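Local coordinates for PKS_KS domain-containing protein (Photorhabdus luminescens subsp. laumondii, PDB 6SMO), which probably acts as a 3-oxoacyl-[acyl-carrier-protein] synthase of the ketosynthase family, and holds a polyketide-like chain covalently bound in its pocket, at residues 191-196 and 370-375; 216-221 and 262-267. One frame throughout, in Å; residues are numbered along the deposited sequence.

Both contacts are wholly buried, with centres about 8 Å apart, and interaction 2 is nested along the chain inside the loop closed by interaction 1. In 191-196 with 370-375 two helix starts meet, and their chemistry is that of a pocket wall: a cysteine carrying the ligand, small apolar residues and one buried asparagine amide. In 216-221 with 262-267 two antiparallel strands of the mixed sheet are joined chiefly through backbone bonds. Strand 212-219 follows helix 193-206 in the chain, and helix 372-388 packs on it through Ala372 and Ala373 of interaction 1, which touch Glu219 of interaction 2.

Interaction 1 of 2, residues 191-196 and 370-375; sequences CAAGLD and ALAAAN. With LKZ (3,5,7,9,11-pentakis(oxidanylidene)dodecanal), chain H.
Cys191 lies against the turn at Leu371, its SG 3.5 Å from Leu371 CB. That sulfur, anti to the carbonyl carbon (chi1 -65°), is turned beside the backbone N. It is covalently bonded to C11 of the bound polyketide (LKZ), and CD2 of Leu371 reaches O19 of the same group at 3.2 Å. The backbone N of Cys191 adds a weak hydrogen bond to LKZ O23. The carbonyl of Cys191 faces the other way, into the protein, where ND2 of Asn375 donates to its O at 2.6 Å. The N-H points well at the acceptor (156°), and that oxygen lies nearly in the amide plane, but the donor stands above the carbonyl plane, 54° out of it. OD1 of the same amide accepts from Ser425, so both ends of this buried group are held and its rotation is fixed. Ala192 passes the amide with its backbone, CA 3.4 Å from Asn375 ND2, while its methyl turns off to strand 431-438. Ala193 meets Ala372 methyl to methyl (3.9 Å). At Gly194, which has no side chain, the helices come close: its CA is 3.7 Å from Ala372 O, and Asn375 CB packs on it as well. Leu195 then crosses the Asn375 side chain at about a right angle, its CG 4.0 Å from Asn375 CB. A cysteine at the start of a buried helix, beside a second buried helix, is the active-site layout of the thiolase fold. Helices 193-206 and 372-388 probably form its central helical layer: Leu195 packs on strands 420-427 and 431-438 on one flank, whereas the start of helix 372-388 lies against strand 212-219.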
loop_
_atom_site.group_PDB
_atom_site.type_symbol
_atom_site.label_atom_id
_atom_site.label_comp_id
_atom_site.label_asym_id
_atom_site.label_seq_id
_atom_site.Cartn_x
_atom_site.Cartn_y
_atom_site.Cartn_z
ATOM N N CYS B 191 -6.183 1.988 -1.669
ATOM C CA CYS B 191 -7.028 2.020 -2.857
ATOM C C CYS B 191 -6.385 2.746 -4.011
ATOM O O CYS B 191 -7.045 2.971 -5.011
ATOM C CB CYS B 191 -8.326 2.689 -2.438
ATOM S SG CYS B 191 -9.051 1.546 -1.247
ATOM N N ALA B 192 -5.122 3.142 -3.863
ATOM C CA ALA B 192 -4.388 3.741 -5.001
ATOM C C ALA B 192 -3.326 2.764 -5.525
ATOM O O ALA B 192 -2.745 3.044 -6.564
ATOM C CB ALA B 192 -3.803 5.071 -4.606
ATOM N N ALA B 193 -3.152 1.633 -4.837
ATOM C CA ALA B 193 -2.174 0.550 -5.104
ATOM C C ALA B 193 -2.288 0.055 -6.551
ATOM O O ALA B 193 -1.234 -0.195 -7.165
ATOM C CB ALA B 193 -2.391 -0.571 -4.118
ATOM N N GLY B 194 -3.515 -0.084 -7.064
ATOM C CA GLY B 194 -3.796 -0.547 -8.438
ATOM C C GLY B 194 -3.053 0.272 -9.482
ATOM O O GLY B 194 -2.310 -0.336 -10.278
ATOM N N LEU B 195 -3.238 1.597 -9.477
ATOM C CA LEU B 195 -2.591 2.538 -10.435
ATOM C C LEU B 195 -1.092 2.646 -10.132
ATOM O O LEU B 195 -0.320 2.864 -11.084
ATOM C CB LEU B 195 -3.248 3.921 -10.349
ATOM C CG LEU B 195 -4.683 4.038 -10.864
ATOM C CD1 LEU B 195 -5.022 5.495 -11.136
ATOM C CD2 LEU B 195 -4.912 3.209 -12.120
ATOM N N ASP B 196 -0.703 2.529 -8.859
ATOM C CA ASP B 196 0.714 2.618 -8.411
ATOM C C ASP B 196 1.497 1.419 -8.962
ATOM O O ASP B 196 2.678 1.605 -9.317
ATOM C CB ASP B 196 0.808 2.728 -6.887
ATOM C CG ASP B 196 0.292 4.045 -6.332
ATOM O OD1 ASP B 196 -0.091 4.916 -7.138
ATOM O OD2 ASP B 196 0.281 4.194 -5.095
ATOM N N ALA B 370 -13.858 -2.339 -4.873
ATOM C CA ALA B 370 -12.944 -3.478 -4.634
ATOM C C ALA B 370 -11.597 -2.963 -4.123
ATOM O O ALA B 370 -10.619 -3.679 -4.265
ATOM C CB ALA B 370 -12.795 -4.297 -5.888
ATOM N N LEU B 371 -11.578 -1.736 -3.607
ATOM C CA LEU B 371 -10.375 -1.084 -3.028
ATOM C C LEU B 371 -9.287 -0.978 -4.095
ATOM O O LEU B 371 -9.515 -0.283 -5.080
ATOM C CB LEU B 371 -9.895 -1.809 -1.766
ATOM C CG LEU B 371 -10.983 -2.347 -0.837
ATOM C CD1 LEU B 371 -10.374 -2.914 0.428
ATOM C CD2 LEU B 371 -12.004 -1.280 -0.495
ATOM N N ALA B 372 -8.136 -1.606 -3.861
ATOM C CA ALA B 372 -7.004 -1.595 -4.813
ATOM C C ALA B 372 -7.434 -2.232 -6.135
ATOM O O ALA B 372 -7.110 -1.677 -7.187
ATOM C CB ALA B 372 -5.854 -2.356 -4.218
ATOM N N ALA B 373 -8.215 -3.312 -6.069
ATOM C CA ALA B 373 -8.680 -4.039 -7.270
ATOM C C ALA B 373 -9.536 -3.149 -8.184
ATOM O O ALA B 373 -9.485 -3.364 -9.391
ATOM C CB ALA B 373 -9.378 -5.311 -6.875
ATOM N N ALA B 374 -10.301 -2.210 -7.623
ATOM C CA ALA B 374 -11.184 -1.300 -8.387
ATOM C C ALA B 374 -10.375 -0.483 -9.395
ATOM O O ALA B 374 -10.877 -0.282 -10.488
ATOM C CB ALA B 374 -11.912 -0.388 -7.438
ATOM N N ASN B 375 -9.175 -0.033 -9.034
ATOM C CA ASN B 375 -8.333 0.750 -9.974
ATOM C C ASN B 375 -8.008 -0.078 -11.217
ATOM O O ASN B 375 -8.142 0.453 -12.308
ATOM C CB ASN B 375 -7.004 1.153 -9.342
ATOM C CG ASN B 375 -7.180 1.946 -8.074
ATOM O OD1 ASN B 375 -8.152 2.674 -7.931
ATOM N ND2 ASN B 375 -6.240 1.819 -7.159
HETATM C C4 LKZ H . -9.562 -2.727 6.854
HETATM C C5 LKZ H . -8.204 -2.209 6.450
HETATM C C6 LKZ H . -7.835 -2.292 4.966
HETATM C C7 LKZ H . -7.797 -0.891 4.395
HETATM C C8 LKZ H . -7.365 -0.674 2.940
HETATM C C10 LKZ H . -9.761 3.251 0.452
HETATM C C22 LKZ H . -9.379 -4.126 7.407
HETATM C C11 LKZ H . -10.184 2.205 -0.547
HETATM O O19 LKZ H . -11.346 1.868 -0.688
HETATM C C3 LKZ H . -8.580 2.613 1.160
HETATM O O23 LKZ H . -7.513 3.196 1.229
HETATM C C2 LKZ H . -8.753 1.170 1.653
HETATM C C9 LKZ H . -7.622 0.800 2.615
HETATM O O20 LKZ H . -6.983 1.660 3.190
HETATM O O21 LKZ H . -8.160 0.042 5.076
HETATM O O22 LKZ H . -7.440 -1.772 7.295
HETATM O O24 LKZ H . -9.272 -4.347 8.605
HETATM C C23 LKZ H . -9.340 -5.241 6.380
#

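Interaction 2 of 2, residues 216-221 and 262-267; sequences GASEAP and EGCGIL
Ala217 and Gly265, then Glu219 and Gly263, are the hydrogen-bonded pairs that clamp two antiparallel strands, their axes 4.8 Å apart at 167°. Each pair closes with two bonds: Ala217 N to Gly265 O and Gly265 N to Ala217 O are both 3.0 Å, Glu219 N to Gly263 O is 2.9 Å and Gly263 N to Glu219 O 3.1 Å. The non-hydrogen-bonded pairs between and beyond them bring the CA atoms nearer; Gly216 sets its CA 3.3 Å from Gly265 O in a CA-H...O contact. On the face of Ser218 and Cys264, the serine OG lies 3.6 Å from Cys264 CB and is itself hydrogen-bonded to Tyr96 O, while Cys264 and Ile266 pack under helix 95-111. These strands, 212-219 and 263-271, are neighbours in the N-terminal half of the thiolase fold, whose sheet is covered by helices on both faces. The face of Ala217 and Glu219 is sparser between the strands themselves, because glycines stand opposite, and helix 372-388 covers it at Glu219. The Glu219 chain, bent at CG (chi2 66°), leads its carboxylate away to the backbone N of Ala130 and Ile131 in the ligand pocket. Beyond Gly263 the pairing gives way to looser contact, with Pro221 CD 3.8 Å from Glu262 CB; from CB the extended Glu262 chain leads away from Pro221, to a salt bridge of OE2 with Lys95.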
loop_
_atom_site.group_PDB
_atom_site.type_symbol
_atom_site.label_atom_id
_atom_site.label_comp_id
_atom_site.label_asym_id
_atom_site.label_seq_id
_atom_site.Cartn_x
_atom_site.Cartn_y
_atom_site.Cartn_z
ATOM N N GLY B 216 -1.284 -4.832 -12.283
ATOM C CA GLY B 216 -2.697 -4.765 -11.858
ATOM C C GLY B 216 -2.844 -4.858 -10.349
ATOM O O GLY B 216 -1.912 -4.438 -9.634
ATOM N N ALA B 217 -3.981 -5.385 -9.880
ATOM C CA ALA B 217 -4.300 -5.565 -8.443
ATOM C C ALA B 217 -5.402 -6.618 -8.265
ATOM O O ALA B 217 -6.275 -6.724 -9.148
ATOM C CB ALA B 217 -4.702 -4.242 -7.840
ATOM N N SER B 218 -5.378 -7.298 -7.121
ATOM C CA SER B 218 -6.373 -8.312 -6.698
ATOM C C SER B 218 -6.851 -7.973 -5.287
ATOM O O SER B 218 -6.020 -7.598 -4.497
ATOM C CB SER B 218 -5.785 -9.676 -6.742
ATOM O OG SER B 218 -6.755 -10.654 -6.458
ATOM N N GLU B 219 -8.154 -8.086 -5.013
ATOM C CA GLU B 219 -8.718 -7.798 -3.673
ATOM C C GLU B 219 -9.832 -8.783 -3.314
ATOM O O GLU B 219 -10.625 -9.068 -4.181
ATOM C CB GLU B 219 -9.332 -6.410 -3.713
ATOM C CG GLU B 219 -9.432 -5.754 -2.370
ATOM C CD GLU B 219 -8.094 -5.443 -1.755
ATOM O OE1 GLU B 219 -7.808 -5.950 -0.676
ATOM O OE2 GLU B 219 -7.360 -4.714 -2.376
ATOM N N ALA B 220 -9.879 -9.263 -2.064
ATOM C CA ALA B 220 -10.951 -10.160 -1.567
ATOM C C ALA B 220 -11.389 -9.701 -0.176
ATOM O O ALA B 220 -11.154 -10.421 0.786
ATOM C CB ALA B 220 -10.478 -11.582 -1.554
ATOM N N PRO B 221 -12.087 -8.560 -0.041
ATOM C CA PRO B 221 -12.433 -7.990 1.252
ATOM C C PRO B 221 -13.848 -8.248 1.768
ATOM O O PRO B 221 -14.301 -7.501 2.558
ATOM C CB PRO B 221 -12.311 -6.512 0.898
ATOM C CG PRO B 221 -12.914 -6.425 -0.461
ATOM C CD PRO B 221 -12.560 -7.730 -1.128
ATOM N N GLU B 262 -15.463 -7.351 -4.356
ATOM C CA GLU B 262 -14.231 -8.161 -4.557
ATOM C C GLU B 262 -13.950 -8.263 -6.060
ATOM O O GLU B 262 -14.837 -7.890 -6.856
ATOM C CB GLU B 262 -14.376 -9.548 -3.923
ATOM C CG GLU B 262 -15.515 -10.380 -4.491
ATOM C CD GLU B 262 -15.646 -11.779 -3.910
ATOM O OE1 GLU B 262 -16.570 -12.504 -4.330
ATOM O OE2 GLU B 262 -14.828 -12.143 -3.039
ATOM N N GLY B 263 -12.759 -8.742 -6.427
ATOM C CA GLY B 263 -12.362 -8.979 -7.827
ATOM C C GLY B 263 -10.881 -8.740 -8.054
ATOM O O GLY B 263 -10.147 -8.545 -7.064
ATOM N N CYS B 264 -10.460 -8.756 -9.322
ATOM C CA CYS B 264 -9.051 -8.570 -9.760
ATOM C C CYS B 264 -9.015 -8.035 -11.196
ATOM O O CYS B 264 -9.841 -8.485 -12.016
ATOM C CB CYS B 264 -8.275 -9.879 -9.675
ATOM S SG CYS B 264 -6.578 -9.760 -10.301
ATOM N N GLY B 265 -8.097 -7.104 -11.466
ATOM C CA GLY B 265 -7.759 -6.615 -12.817
ATOM C C GLY B 265 -6.283 -6.823 -13.102
ATOM O O GLY B 265 -5.469 -6.520 -12.209
ATOM N N ILE B 266 -5.949 -7.351 -14.284
ATOM C CA ILE B 266 -4.544 -7.592 -14.734
ATOM C C ILE B 266 -4.385 -7.030 -16.150
ATOM O O ILE B 266 -5.158 -7.438 -17.039
ATOM C CB ILE B 266 -4.179 -9.090 -14.664
ATOM C CG1 ILE B 266 -4.264 -9.642 -13.236
ATOM C CG2 ILE B 266 -2.809 -9.345 -15.280
ATOM C CD1 ILE B 266 -3.231 -9.084 -12.280
ATOM N N LEU B 267 -3.420 -6.123 -16.332
ATOM C CA LEU B 267 -3.030 -5.540 -17.643
ATOM C C LEU B 267 -1.620 -6.025 -17.998
ATOM O O LEU B 267 -0.716 -5.869 -17.153
ATOM C CB LEU B 267 -3.068 -4.010 -17.554
ATOM C CG LEU B 267 -4.456 -3.374 -17.484
ATOM C CD1 LEU B 267 -5.001 -3.391 -16.063
ATOM C CD2 LEU B 267 -4.421 -1.949 -18.015
#